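Local structure of probable porin (Pseudomonas aeruginosa, 2Y0H) at residues A[9-14]-A[39-44]; A[58-63]-A[125-130]. The protein probably serves as an outer-membrane porin of the OprD family, a beta-barrel channel through which small solutes would cross the membrane. One frame throughout, in Å; residues are numbered along the deposited sequence.

Interaction 1: A[9-14]-A[39-44]; sequences HLDLRN and VLRLQS. With C8E ((hydroxyethyloxy)tri(ethyloxy)octane), chain F; C8E ((hydroxyethyloxy)tri(ethyloxy)octane), chain K.
Asp11 and Arg41 join in a side-on salt bridge on the sheet face they share with His9 and Val39. Arg41 NE meets Asp11 OD2 at 2.6 Å and Arg41 NH2 meets Asp11 OD1 at 2.9 Å, each oxygen taken on its syn side, with carboxylate and guanidinium only 16° from coplanar. The bend of Arg41 at chi3 (-67°) helps bring its head across to Asp11 on the neighbouring strand. Thr387 OG1 also bonds Asp11 OD1, so two partners fix the carboxylate. His9 CB sits over one face of the guanidinium, 3.3 Å from Arg41 NH2; the imidazole plane lies 20° from that of the guanidinium.

Backbone bonds pair the antiparallel strands. His9 and Arg41 exchange two, His9 N to Arg41 O and Arg41 N to His9 O, each 2.8 Å; Asp11 and Val39 likewise exchange two. Leu10 and Leu40 form the non-hydrogen-bonded pair between them.

Apolar contact on the other face is slight: Leu10 CD1 lies 4.4 Å from Leu40 CB, and detergent also touches Leu40, as expected of a barrel's lipid-facing side. Strands 7-22 and 30-43 form the first hairpin, with strand 376-389 closing the barrel beside the former and strand 51-64 following the latter.

Interaction 2: A[58-63]-A[125-130]; sequences TGLLGV and LLPQTF. With C8E ((hydroxyethyloxy)tri(ethyloxy)octane), chain N.
Strand residues 58-63 run roughly antiparallel to segment 125-130, which is loop up to Gln128 and then the start of strand 129-137; the touching parts point 153° apart. The backbones stay well separated, with 7.0 Å between Gly62 CA and Leu126 CA, and side chains bridge them through apolar contacts.

Leu126 presses its CD1 branch against the strand backbone at Gly62, 3.6 Å from Gly62 N, while its CD2 lies 3.8 Å from Leu61 O. With CG anti to the carbonyl carbon (chi1 -67°), the side chain reaches across to the main chain where Gly62 has no side chain of its own. Leu125 CD2 comes to the same glycine, 4.0 Å from Gly62 CA.

This is a barrel wall packed from within, consistent with the end of an inward-folded loop such as the constriction loop of porins. The other wall face meets detergent: the alkyl chain of C8E (chain N) passes Gly59, its C3 3.4 Å from Gly59 C, and ends beside Leu61, whose CB leaves the backbone on the side away from 125-130.

Further along, Leu60 CD2 reaches the ring of Pro127, 3.9 Å from Pro127 CG. That CD2 also lies 4.0 Å from Thr129 CG2, so one methyl of Leu60 touches both the proline ring and the threonine methyl. Met112, from strand 111-115, touches both Pro127 and Thr129.

How the interactions relate
Interactions 1 and 2 lie on the same side of the barrel, their centres about 10 Å apart, and join through neighbouring strands 30-43 and 51-64. Leu40 N probably donates a hydrogen bond to Gly59 O, at 2.7 Å, which ties the hairpin of interaction 1 to the wall strand of interaction 2. On the inner face Val39 meets the 125-130 segment directly: Val39 CG2 is 3.7 Å from Pro127 CD and 3.8 Å from Leu126 CD2. Arg13 reaches the same segment, its CD 3.4 Å from Leu125 O. Detergent molecules lie against the opposite face, beside Leu40, Leu42 and Leu61.

Interaction 1: A[9-14]-A[39-44]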
ATOM      1  N   HIS A   9       8.928   1.249 -20.458  1.00 36.04           N
ATOM      2  CA  HIS A   9       9.771   1.786 -19.398  1.00 35.67           C
ATOM      3  C   HIS A   9      10.443   0.668 -18.641  1.00 34.36           C
ATOM      4  O   HIS A   9       9.960  -0.466 -18.609  1.00 34.25           O
ATOM      5  CB  HIS A   9       8.966   2.636 -18.415  1.00 34.57           C
ATOM      6  CG  HIS A   9       8.425   3.901 -19.000  1.00 41.10           C
ATOM      7  ND1 HIS A   9       7.332   3.925 -19.838  1.00 42.48           N
ATOM      8  CD2 HIS A   9       8.815   5.191 -18.850  1.00 41.82           C
ATOM      9  CE1 HIS A   9       7.075   5.174 -20.185  1.00 46.62           C
ATOM     10  NE2 HIS A   9       7.959   5.962 -19.598  1.00 47.34           N
ATOM     11  N   LEU A  10      11.569   0.994 -18.031  1.00 33.54           N
ATOM     12  CA  LEU A  10      12.232   0.070 -17.140  1.00 33.45           C
ATOM     13  C   LEU A  10      12.435   0.772 -15.806  1.00 35.43           C
ATOM     14  O   LEU A  10      13.147   1.781 -15.720  1.00 35.53           O
ATOM     15  CB  LEU A  10      13.561  -0.409 -17.729  1.00 36.70           C
ATOM     16  CG  LEU A  10      14.422  -1.310 -16.836  1.00 34.60           C
ATOM     17  CD1 LEU A  10      13.685  -2.608 -16.513  1.00 35.08           C
ATOM     18  CD2 LEU A  10      15.767  -1.597 -17.496  1.00 35.34           C
ATOM     19  N   ASP A  11      11.779   0.248 -14.775  1.00 32.05           N
ATOM     20  CA  ASP A  11      11.908   0.796 -13.434  1.00 32.73           C
ATOM     21  C   ASP A  11      13.029   0.064 -12.709  1.00 32.78           C
ATOM     22  O   ASP A  11      13.033  -1.159 -12.637  1.00 32.82           O
ATOM     23  CB  ASP A  11      10.606   0.638 -12.651  1.00 33.28           C
ATOM     24  CG  ASP A  11       9.436   1.382 -13.287  1.00 40.26           C
ATOM     25  OD1 ASP A  11       9.638   2.485 -13.840  1.00 38.96           O
ATOM     26  OD2 ASP A  11       8.306   0.854 -13.237  1.00 39.75           O
ATOM     27  N   LEU A  12      13.977   0.813 -12.167  1.00 30.33           N
ATOM     28  CA  LEU A  12      15.104   0.216 -11.478  1.00 31.42           C
ATOM     29  C   LEU A  12      15.029   0.528  -9.995  1.00 28.62           C
ATOM     30  O   LEU A  12      14.818   1.678  -9.610  1.00 30.50           O
ATOM     31  CB  LEU A  12      16.425   0.754 -12.051  1.00 28.22           C
ATOM     32  CG  LEU A  12      16.811   0.402 -13.494  1.00 37.53           C
ATOM     33  CD1 LEU A  12      16.653  -1.069 -13.722  1.00 34.36           C
ATOM     34  CD2 LEU A  12      15.994   1.161 -14.522  1.00 41.46           C
ATOM     35  N   ARG A  13      15.207  -0.487  -9.156  1.00 29.78           N
ATOM     36  CA  ARG A  13      15.247  -0.248  -7.719  1.00 28.38           C
ATOM     37  C   ARG A  13      16.424  -0.928  -7.056  1.00 29.38           C
ATOM     38  O   ARG A  13      16.568  -2.140  -7.140  1.00 31.33           O
ATOM     39  CB  ARG A  13      13.958  -0.692  -7.028  1.00 29.78           C
ATOM     40  CG  ARG A  13      13.991  -0.415  -5.516  1.00 30.21           C
ATOM     41  CD  ARG A  13      12.619  -0.578  -4.860  1.00 34.62           C
ATOM     42  NE  ARG A  13      11.625   0.289  -5.477  1.00 31.72           N
ATOM     43  CZ  ARG A  13      10.319   0.138  -5.322  1.00 34.61           C
ATOM     44  NH1 ARG A  13       9.861  -0.853  -4.573  1.00 37.11           N
ATOM     45  NH2 ARG A  13       9.478   0.969  -5.918  1.00 33.51           N
ATOM     46  N   ASN A  14      17.263  -0.141  -6.392  1.00 27.24           N
ATOM     47  CA  ASN A  14      18.370  -0.689  -5.614  1.00 31.38           C
ATOM     48  C   ASN A  14      18.100  -0.493  -4.124  1.00 30.87           C
ATOM     49  O   ASN A  14      17.831   0.617  -3.658  1.00 29.33           O
ATOM     50  CB  ASN A  14      19.717  -0.080  -6.038  1.00 28.90           C
ATOM     51  CG  ASN A  14      20.915  -0.842  -5.467  1.00 34.30           C
ATOM     52  OD1 ASN A  14      21.499  -0.444  -4.459  1.00 32.95           O
ATOM     53  ND2 ASN A  14      21.281  -1.944  -6.115  1.00 34.73           N
ATOM     54  N   VAL A  39      11.618  -3.679 -13.175  1.00 30.57           N
ATOM     55  CA  VAL A  39      10.244  -3.847 -13.617  1.00 30.42           C
ATOM     56  C   VAL A  39      10.115  -3.250 -15.002  1.00 29.77           C
ATOM     57  O   VAL A  39      10.232  -2.036 -15.186  1.00 30.65           O
ATOM     58  CB  VAL A  39       9.208  -3.196 -12.658  1.00 31.48           C
ATOM     59  CG1 VAL A  39       7.782  -3.365 -13.205  1.00 26.15           C
ATOM     60  CG2 VAL A  39       9.316  -3.780 -11.256  1.00 27.95           C
ATOM     61  N   LEU A  40       9.906  -4.129 -15.974  1.00 27.61           N
ATOM     62  CA  LEU A  40       9.759  -3.749 -17.356  1.00 29.61           C
ATOM     63  C   LEU A  40       8.278  -3.557 -17.650  1.00 31.66           C
ATOM     64  O   LEU A  40       7.484  -4.489 -17.524  1.00 35.13           O
ATOM     65  CB  LEU A  40      10.354  -4.834 -18.260  1.00 33.57           C
ATOM     66  CG  LEU A  40      10.134  -4.674 -19.760  1.00 37.38           C
ATOM     67  CD1 LEU A  40      10.825  -3.422 -20.280  1.00 35.86           C
ATOM     68  CD2 LEU A  40      10.620  -5.908 -20.509  1.00 41.60           C
ATOM     69  N   ARG A  41       7.907  -2.339 -18.019  1.00 32.94           N
ATOM     70  CA  ARG A  41       6.516  -2.016 -18.319  1.00 35.25           C
ATOM     71  C   ARG A  41       6.340  -1.702 -19.801  1.00 36.33           C
ATOM     72  O   ARG A  41       6.888  -0.722 -20.308  1.00 37.55           O
ATOM     73  CB  ARG A  41       6.048  -0.830 -17.465  1.00 33.31           C
ATOM     74  CG  ARG A  41       5.853  -1.170 -16.003  1.00 36.64           C
ATOM     75  CD  ARG A  41       5.406   0.036 -15.171  1.00 38.91           C
ATOM     76  NE  ARG A  41       6.454   1.050 -15.077  1.00 40.76           N
ATOM     77  CZ  ARG A  41       6.408   2.236 -15.678  1.00 41.19           C
ATOM     78  NH1 ARG A  41       5.353   2.573 -16.408  1.00 35.85           N
ATOM     79  NH2 ARG A  41       7.414   3.091 -15.538  1.00 37.92           N
ATOM     80  N   LEU A  42       5.596  -2.552 -20.498  1.00 36.21           N
ATOM     81  CA  LEU A  42       5.263  -2.306 -21.895  1.00 34.79           C
ATOM     82  C   LEU A  42       3.787  -1.960 -21.939  1.00 36.80           C
ATOM     83  O   LEU A  42       2.977  -2.656 -21.334  1.00 37.76           O
ATOM     84  CB  LEU A  42       5.549  -3.551 -22.734  1.00 34.45           C
ATOM     85  CG  LEU A  42       6.902  -3.747 -23.432  1.00 41.46           C
ATOM     86  CD1 LEU A  42       8.081  -3.199 -22.647  1.00 33.64           C
ATOM     87  CD2 LEU A  42       7.124  -5.226 -23.790  1.00 42.22           C
ATOM     88  N   GLN A  43       3.429  -0.869 -22.606  1.00 34.01           N
ATOM     89  CA  GLN A  43       2.021  -0.493 -22.688  1.00 36.93           C
ATOM     90  C   GLN A  43       1.697  -0.100 -24.113  1.00 41.51           C
ATOM     91  O   GLN A  43       2.317   0.803 -24.671  1.00 35.75           O
ATOM     92  CB  GLN A  43       1.671   0.666 -21.746  1.00 35.83           C
ATOM     93  CG  GLN A  43       2.141   0.510 -20.307  1.00 40.84           C
ATOM     94  CD  GLN A  43       2.055   1.820 -19.531  1.00 45.08           C
ATOM     95  OE1 GLN A  43       1.039   2.125 -18.904  1.00 50.40           O
ATOM     96  NE2 GLN A  43       3.116   2.605 -19.584  1.00 43.38           N
ATOM     97  N   SER A  44       0.734  -0.786 -24.711  1.00 38.22           N
ATOM     98  CA  SER A  44       0.355  -0.471 -26.072  1.00 39.39           C
ATOM     99  C   SER A  44      -0.567   0.720 -25.991  1.00 36.83           C
ATOM    100  O   SER A  44      -1.099   1.011 -24.931  1.00 38.91           O
ATOM    101  CB  SER A  44      -0.399  -1.639 -26.702  1.00 38.52           C
ATOM    102  OG  SER A  44      -1.759  -1.593 -26.317  1.00 34.85           O
TER
HETATM  103  C1  C8E F1394       3.695  -6.370 -25.392  1.00 45.46           C
HETATM  104  C2  C8E F1394       2.885  -5.083 -25.275  1.00 37.62           C
HETATM  105  C3  C8E F1394       2.797  -4.414 -26.642  1.00 44.04           C
HETATM  106  C4  C8E F1394       3.693  -3.184 -26.753  1.00 42.18           C
HETATM  107  C5  C8E F1394       3.124  -2.238 -27.808  1.00 46.08           C
HETATM  108  C8  C8E K1399      -1.448   3.494 -30.909  1.00 50.85           C
HETATM  109  O9  C8E K1399      -1.496   2.084 -30.766  1.00 61.62           O
HETATM  110  C10 C8E K1399      -2.779   1.530 -31.010  1.00 51.61           C
HETATM  111  C11 C8E K1399      -2.694   0.200 -31.767  1.00 53.93           C
HETATM  112  O12 C8E K1399      -1.920  -0.763 -31.071  1.00 53.14           O
HETATM  113  C13 C8E K1399      -2.700  -1.701 -30.354  1.00 49.69           C
HETATM  114  C14 C8E K1399      -1.910  -2.969 -30.012  1.00 51.19           C
HETATM  115  O15 C8E K1399      -0.553  -2.894 -30.418  1.00 50.58           O

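Interaction 2: A[58-63]-A[125-130]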
ATOM      1  N   THR A  58       4.020  -6.727 -18.130  1.00 32.76           N
ATOM      2  CA  THR A  58       4.813  -6.305 -16.985  1.00 30.38           C
ATOM      3  C   THR A  58       5.808  -7.409 -16.648  1.00 30.40           C
ATOM      4  O   THR A  58       5.409  -8.507 -16.275  1.00 30.26           O
ATOM      5  CB  THR A  58       3.933  -5.993 -15.760  1.00 33.25           C
ATOM      6  OG1 THR A  58       3.022  -4.930 -16.072  1.00 32.06           O
ATOM      7  CG2 THR A  58       4.800  -5.583 -14.561  1.00 27.69           C
ATOM      8  N   GLY A  59       7.098  -7.129 -16.811  1.00 28.31           N
ATOM      9  CA  GLY A  59       8.129  -8.108 -16.503  1.00 29.73           C
ATOM     10  C   GLY A  59       8.837  -7.754 -15.206  1.00 31.80           C
ATOM     11  O   GLY A  59       9.235  -6.608 -15.020  1.00 29.57           O
ATOM     12  N   LEU A  60       8.986  -8.722 -14.306  1.00 31.12           N
ATOM     13  CA  LEU A  60       9.634  -8.470 -13.016  1.00 30.78           C
ATOM     14  C   LEU A  60      10.854  -9.353 -12.786  1.00 31.90           C
ATOM     15  O   LEU A  60      10.810 -10.566 -13.018  1.00 31.93           O
ATOM     16  CB  LEU A  60       8.653  -8.650 -11.849  1.00 26.24           C
ATOM     17  CG  LEU A  60       7.361  -7.825 -11.882  1.00 33.89           C
ATOM     18  CD1 LEU A  60       6.275  -8.557 -12.661  1.00 33.64           C
ATOM     19  CD2 LEU A  60       6.882  -7.516 -10.470  1.00 32.89           C
ATOM     20  N   LEU A  61      11.929  -8.739 -12.299  1.00 29.81           N
ATOM     21  CA  LEU A  61      13.160  -9.459 -11.975  1.00 30.16           C
ATOM     22  C   LEU A  61      13.790  -8.928 -10.697  1.00 27.50           C
ATOM     23  O   LEU A  61      14.053  -7.734 -10.562  1.00 26.03           O
ATOM     24  CB  LEU A  61      14.168  -9.372 -13.131  1.00 30.07           C
ATOM     25  CG  LEU A  61      15.518 -10.073 -12.920  1.00 34.64           C
ATOM     26  CD1 LEU A  61      15.360 -11.578 -12.920  1.00 36.66           C
ATOM     27  CD2 LEU A  61      16.517  -9.647 -13.983  1.00 36.99           C
ATOM     28  N   GLY A  62      14.022  -9.827  -9.752  1.00 30.78           N
ATOM     29  CA  GLY A  62      14.698  -9.479  -8.521  1.00 31.12           C
ATOM     30  C   GLY A  62      16.010 -10.231  -8.457  1.00 38.99           C
ATOM     31  O   GLY A  62      16.063 -11.428  -8.741  1.00 39.26           O
ATOM     32  N   VAL A  63      17.073  -9.532  -8.088  1.00 37.06           N
ATOM     33  CA  VAL A  63      18.397 -10.138  -8.084  1.00 38.84           C
ATOM     34  C   VAL A  63      19.078  -9.885  -6.758  1.00 34.51           C
ATOM     35  O   VAL A  63      19.120  -8.756  -6.273  1.00 35.08           O
ATOM     36  CB  VAL A  63      19.287  -9.556  -9.197  1.00 38.21           C
ATOM     37  CG1 VAL A  63      18.683  -9.811 -10.579  1.00 33.03           C
ATOM     38  CG2 VAL A  63      19.467  -8.076  -8.976  1.00 42.45           C
ATOM     39  N   LEU A 125      11.387  -4.705  -2.519  1.00 33.18           N
ATOM     40  CA  LEU A 125      12.200  -4.660  -3.730  1.00 31.23           C
ATOM     41  C   LEU A 125      11.343  -4.534  -4.978  1.00 29.25           C
ATOM     42  O   LEU A 125      11.589  -3.686  -5.835  1.00 30.67           O
ATOM     43  CB  LEU A 125      13.104  -5.895  -3.833  1.00 31.76           C
ATOM     44  CG  LEU A 125      14.066  -5.907  -5.026  1.00 37.09           C
ATOM     45  CD1 LEU A 125      15.071  -4.759  -4.918  1.00 33.05           C
ATOM     46  CD2 LEU A 125      14.789  -7.260  -5.177  1.00 33.64           C
ATOM     47  N   LEU A 126      10.345  -5.396  -5.082  1.00 28.56           N
ATOM     48  CA  LEU A 126       9.477  -5.418  -6.242  1.00 29.86           C
ATOM     49  C   LEU A 126       8.037  -5.239  -5.801  1.00 27.88           C
ATOM     50  O   LEU A 126       7.688  -5.557  -4.672  1.00 26.19           O
ATOM     51  CB  LEU A 126       9.640  -6.746  -6.989  1.00 28.41           C
ATOM     52  CG  LEU A 126      11.001  -6.961  -7.643  1.00 28.39           C
ATOM     53  CD1 LEU A 126      11.129  -8.393  -8.102  1.00 31.25           C
ATOM     54  CD2 LEU A 126      11.187  -5.992  -8.805  1.00 27.09           C
ATOM     55  N   PRO A 127       7.193  -4.727  -6.696  1.00 29.94           N
ATOM     56  CA  PRO A 127       5.778  -4.632  -6.345  1.00 30.69           C
ATOM     57  C   PRO A 127       5.152  -6.010  -6.277  1.00 30.11           C
ATOM     58  O   PRO A 127       5.477  -6.883  -7.083  1.00 26.74           O
ATOM     59  CB  PRO A 127       5.179  -3.860  -7.518  1.00 32.19           C
ATOM     60  CG  PRO A 127       6.089  -4.182  -8.673  1.00 31.93           C
ATOM     61  CD  PRO A 127       7.465  -4.296  -8.079  1.00 27.43           C
ATOM     62  N   GLN A 128       4.270  -6.202  -5.304  1.00 29.84           N
ATOM     63  CA  GLN A 128       3.376  -7.348  -5.293  1.00 29.11           C
ATOM     64  C   GLN A 128       2.425  -7.213  -6.483  1.00 27.94           C
ATOM     65  O   GLN A 128       1.989  -6.111  -6.804  1.00 30.33           O
ATOM     66  CB  GLN A 128       2.574  -7.348  -3.993  1.00 26.46           C
ATOM     67  CG  GLN A 128       1.357  -8.245  -3.976  1.00 26.15           C
ATOM     68  CD  GLN A 128       0.566  -8.123  -2.659  1.00 29.56           C
ATOM     69  OE1 GLN A 128       0.480  -7.044  -2.071  1.00 33.11           O
ATOM     70  NE2 GLN A 128       0.010  -9.232  -2.194  1.00 30.24           N
ATOM     71  N   THR A 129       2.099  -8.320  -7.139  1.00 25.40           N
ATOM     72  CA  THR A 129       1.120  -8.274  -8.224  1.00 26.63           C
ATOM     73  C   THR A 129      -0.009  -9.254  -7.973  1.00 27.61           C
ATOM     74  O   THR A 129       0.122 -10.182  -7.172  1.00 29.12           O
ATOM     75  CB  THR A 129       1.750  -8.616  -9.591  1.00 28.23           C
ATOM     76  OG1 THR A 129       2.236  -9.959  -9.567  1.00 25.60           O
ATOM     77  CG2 THR A 129       2.904  -7.665  -9.922  1.00 29.51           C
ATOM     78  N   PHE A 130      -1.122  -9.043  -8.664  1.00 28.91           N
ATOM     79  CA  PHE A 130      -2.257  -9.955  -8.606  1.00 29.69           C
ATOM     80  C   PHE A 130      -2.627 -10.316 -10.049  1.00 30.48           C
ATOM     81  O   PHE A 130      -2.362  -9.540 -10.969  1.00 29.08           O
ATOM     82  CB  PHE A 130      -3.462  -9.284  -7.924  1.00 28.25           C
ATOM     83  CG  PHE A 130      -3.302  -9.075  -6.436  1.00 27.83           C
ATOM     84  CD1 PHE A 130      -2.603  -7.977  -5.940  1.00 26.02           C
ATOM     85  CD2 PHE A 130      -3.867  -9.969  -5.533  1.00 28.52           C
ATOM     86  CE1 PHE A 130      -2.447  -7.797  -4.584  1.00 26.44           C
ATOM     87  CE2 PHE A 130      -3.723  -9.781  -4.169  1.00 33.83           C
ATOM     88  CZ  PHE A 130      -3.011  -8.693  -3.693  1.00 29.18           C
TER
HETATM   89  C1  C8E N1402      14.299  -7.587 -16.514  1.00 42.17           C
HETATM   90  C2  C8E N1402      12.899  -7.179 -16.954  1.00 43.79           C
HETATM   91  C3  C8E N1402      11.883  -8.267 -16.619  1.00 42.69           C
HETATM   92  C4  C8E N1402      11.823  -9.377 -17.668  1.00 43.16           C
HETATM   93  C5  C8E N1402      11.834 -10.747 -16.986  1.00 44.12           C
HETATM   94  C6  C8E N1402      10.717 -11.655 -17.493  1.00 40.63           C
HETATM   95  C7  C8E N1402      10.772 -13.011 -16.790  1.00 44.30           C
HETATM   96  C8  C8E N1402      10.804 -14.184 -17.765  1.00 43.92           C
HETATM   97  O9  C8E N1402      11.604 -15.234 -17.247  1.00 55.02           O
HETATM   98  C10 C8E N1402      10.866 -16.326 -16.731  1.00 51.52           C
HETATM   99  C11 C8E N1402      11.772 -17.558 -16.653  1.00 52.14           C